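Local coordinates for protein methylocystis parvus OBBP MbnE (Methylocystis parvus OBBP, PDB 5ICQ) that probably binds the copper-chelating peptide methanobactin in the periplasm, as a solute-binding protein of the transport machinery for that compound, at residues G90-G98 and P221-V229. Numbering follows the deposited sequence.
Sequences GLVGNVFQG and PLGSGPYVV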
loop_
_atom_site.group_PDB
_atom_site.type_symbol
_atom_site.label_atom_id
_atom_site.label_comp_id
_atom_site.label_asym_id
_atom_site.label_seq_id
_atom_site.Cartn_x
_atom_site.Cartn_y
_atom_site.Cartn_z
ATOM N N GLY A 90 5.329 11.240 10.468
ATOM C CA GLY A 90 4.537 12.284 11.080
ATOM C C GLY A 90 4.683 13.652 10.450
ATOM O O GLY A 90 4.069 14.602 10.944
ATOM N N LEU A 91 5.469 13.791 9.375
ATOM C CA LEU A 91 5.665 15.118 8.795
ATOM C C LEU A 91 4.665 15.419 7.694
ATOM O O LEU A 91 4.200 16.558 7.565
ATOM C CB LEU A 91 7.089 15.251 8.245
ATOM C CG LEU A 91 8.175 15.164 9.309
ATOM C CD1 LEU A 91 9.557 14.966 8.650
ATOM C CD2 LEU A 91 8.162 16.409 10.166
ATOM N N VAL A 92 4.339 14.423 6.879
ATOM C CA VAL A 92 3.336 14.620 5.848
ATOM C C VAL A 92 1.994 14.851 6.521
ATOM O O VAL A 92 1.652 14.178 7.505
ATOM C CB VAL A 92 3.304 13.402 4.908
ATOM C CG1 VAL A 92 2.196 13.545 3.874
ATOM C CG2 VAL A 92 4.667 13.228 4.227
ATOM N N GLY A 93 1.238 15.829 6.019
ATOM C CA GLY A 93 -0.066 16.122 6.588
ATOM C C GLY A 93 0.021 17.078 7.765
ATOM O O GLY A 93 -0.581 18.153 7.736
ATOM N N ASN A 94 0.781 16.698 8.799
ATOM C CA ASN A 94 0.929 17.552 9.977
ATOM C C ASN A 94 1.721 18.816 9.666
ATOM O O ASN A 94 1.419 19.890 10.203
ATOM C CB ASN A 94 1.615 16.784 11.104
ATOM C CG ASN A 94 0.739 15.687 11.676
ATOM O OD1 ASN A 94 -0.477 15.861 11.836
ATOM N ND2 ASN A 94 1.347 14.551 11.980
ATOM N N VAL A 95 2.764 18.701 8.849
ATOM C CA VAL A 95 3.640 19.825 8.516
ATOM C C VAL A 95 3.541 20.185 7.040
ATOM O O VAL A 95 3.244 21.328 6.688
ATOM C CB VAL A 95 5.105 19.528 8.914
ATOM C CG1 VAL A 95 5.993 20.693 8.530
ATOM C CG2 VAL A 95 5.206 19.269 10.407
ATOM N N PHE A 96 3.760 19.211 6.158
ATOM C CA PHE A 96 3.748 19.439 4.716
ATOM C C PHE A 96 2.382 19.107 4.131
ATOM O O PHE A 96 1.864 18.006 4.345
ATOM C CB PHE A 96 4.811 18.581 4.029
ATOM C CG PHE A 96 6.202 18.825 4.535
ATOM C CD1 PHE A 96 6.838 20.034 4.295
ATOM C CD2 PHE A 96 6.878 17.836 5.225
ATOM C CE1 PHE A 96 8.129 20.256 4.743
ATOM C CE2 PHE A 96 8.176 18.043 5.675
ATOM C CZ PHE A 96 8.798 19.255 5.442
ATOM N N GLN A 97 1.826 20.033 3.352
ATOM C CA GLN A 97 0.472 19.896 2.836
ATOM C C GLN A 97 0.467 19.862 1.317
ATOM O O GLN A 97 1.272 20.528 0.665
ATOM C CB GLN A 97 -0.415 21.065 3.270
ATOM C CG GLN A 97 -0.558 21.227 4.745
ATOM C CD GLN A 97 -1.570 22.299 5.044
ATOM O OE1 GLN A 97 -1.419 23.446 4.614
ATOM N NE2 GLN A 97 -2.632 21.926 5.740
ATOM N N GLY A 98 -0.490 19.126 0.753
ATOM C CA GLY A 98 -0.716 19.166 -0.677
ATOM C C GLY A 98 -1.736 20.212 -1.086
ATOM O O GLY A 98 -2.350 20.899 -0.268
ATOM N N PRO A 221 12.060 21.824 9.487
ATOM C CA PRO A 221 11.577 22.284 8.184
ATOM C C PRO A 221 10.330 23.142 8.302
ATOM O O PRO A 221 9.503 22.969 9.200
ATOM C CB PRO A 221 11.261 20.974 7.459
ATOM C CG PRO A 221 10.773 20.083 8.584
ATOM C CD PRO A 221 11.634 20.442 9.778
ATOM N N LEU A 222 10.189 24.063 7.352
ATOM C CA LEU A 222 9.030 24.943 7.303
ATOM C C LEU A 222 7.935 24.322 6.445
ATOM O O LEU A 222 8.167 23.972 5.279
ATOM C CB LEU A 222 9.414 26.315 6.742
ATOM C CG LEU A 222 8.226 27.289 6.778
ATOM C CD1 LEU A 222 7.957 27.704 8.209
ATOM C CD2 LEU A 222 8.443 28.514 5.897
ATOM N N GLY A 223 6.740 24.204 7.017
ATOM C CA GLY A 223 5.579 23.797 6.251
ATOM C C GLY A 223 4.400 24.721 6.479
ATOM O O GLY A 223 4.569 25.826 7.006
ATOM N N SER A 224 3.203 24.295 6.066
ATOM C CA SER A 224 1.993 25.090 6.232
ATOM C C SER A 224 0.929 24.374 7.051
ATOM O O SER A 224 -0.187 24.881 7.150
ATOM C CB SER A 224 1.404 25.476 4.871
ATOM O OG SER A 224 1.046 24.314 4.131
ATOM N N GLY A 225 1.247 23.221 7.643
ATOM C CA GLY A 225 0.249 22.391 8.280
ATOM C C GLY A 225 -0.040 22.785 9.718
ATOM O O GLY A 225 0.481 23.777 10.268
ATOM N N PRO A 226 -0.917 21.999 10.349
ATOM C CA PRO A 226 -1.381 22.333 11.706
ATOM C C PRO A 226 -0.316 22.281 12.781
ATOM O O PRO A 226 -0.537 22.856 13.853
ATOM C CB PRO A 226 -2.460 21.276 11.971
ATOM C CG PRO A 226 -2.101 20.135 11.046
ATOM C CD PRO A 226 -1.632 20.834 9.797
ATOM N N TYR A 227 0.797 21.588 12.566
ATOM C CA TYR A 227 1.845 21.459 13.566
ATOM C C TYR A 227 3.166 21.977 13.029
ATOM O O TYR A 227 3.449 21.882 11.832
ATOM C CB TYR A 227 2.055 19.995 14.005
ATOM C CG TYR A 227 0.848 19.410 14.683
ATOM C CD1 TYR A 227 0.640 19.581 16.052
ATOM C CD2 TYR A 227 -0.108 18.712 13.952
ATOM C CE1 TYR A 227 -0.497 19.045 16.678
ATOM C CE2 TYR A 227 -1.239 18.184 14.564
ATOM C CZ TYR A 227 -1.421 18.349 15.922
ATOM O OH TYR A 227 -2.555 17.836 16.514
ATOM N N VAL A 228 3.984 22.497 13.936
ATOM C CA VAL A 228 5.369 22.826 13.628
ATOM C C VAL A 228 6.278 21.860 14.372
ATOM O O VAL A 228 5.894 21.236 15.373
ATOM C CB VAL A 228 5.719 24.282 13.993
ATOM C CG1 VAL A 228 4.737 25.238 13.344
ATOM C CG2 VAL A 228 5.737 24.464 15.512
ATOM N N VAL A 229 7.502 21.731 13.867
ATOM C CA VAL A 229 8.505 20.885 14.506
ATOM C C VAL A 229 9.126 21.682 15.649
ATOM O O VAL A 229 9.804 22.687 15.422
ATOM C CB VAL A 229 9.567 20.414 13.511
ATOM C CG1 VAL A 229 10.640 19.617 14.239
ATOM C CG2 VAL A 229 8.928 19.567 12.434
HETATM O O HOH W 1 3.099 22.556 3.111
#
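The carboxamide of Gln-97 takes the hydroxyl hydrogen of Ser-224 on OE1, with OG 2.7 Å away and a little out of the amide's carbonyl plane. That same OG accepts from a water which in turn receives Gln-97 N, so side chain and backbone of Gln-97 are both tied to the serine. Trp-247 also donates to OE1, and Tyr-246 pairs with NE2, fixing the rotation of the amide. Were Gln-97 an alanine, the Ser-224 hydroxyl would probably lose its acceptor and a gap would open beside CA of Gly-225. Val-95 O receives Gly-225 N at 2.9 Å and, more weakly, Ser-224 N, while Asn-94 O takes Tyr-227 N in a nearly straight bond (165°). These bonds fasten the loop that follows strand 65-71 to the turn leading into strand 227-233, an outermost strand of a mixed four-stranded sheet in this family 5 solute-binding protein. Asn-94 and Tyr-227 run alongside each other with amide and ring almost perpendicular (87°), OD1 lying 3.6 Å from CD2 of the tyrosine; ND2 bonds back to Gly-90 O. Val-95 splits its two methyls: CG1, anti to the backbone N (chi1 179°), sits over the centre of the Phe-96 ring, and CG2 packs 4.2 Å from CG2 of Val-229. Phe-96 reaches across Pro-221 at about a right angle, its CZ 3.6 Å from the proline CB.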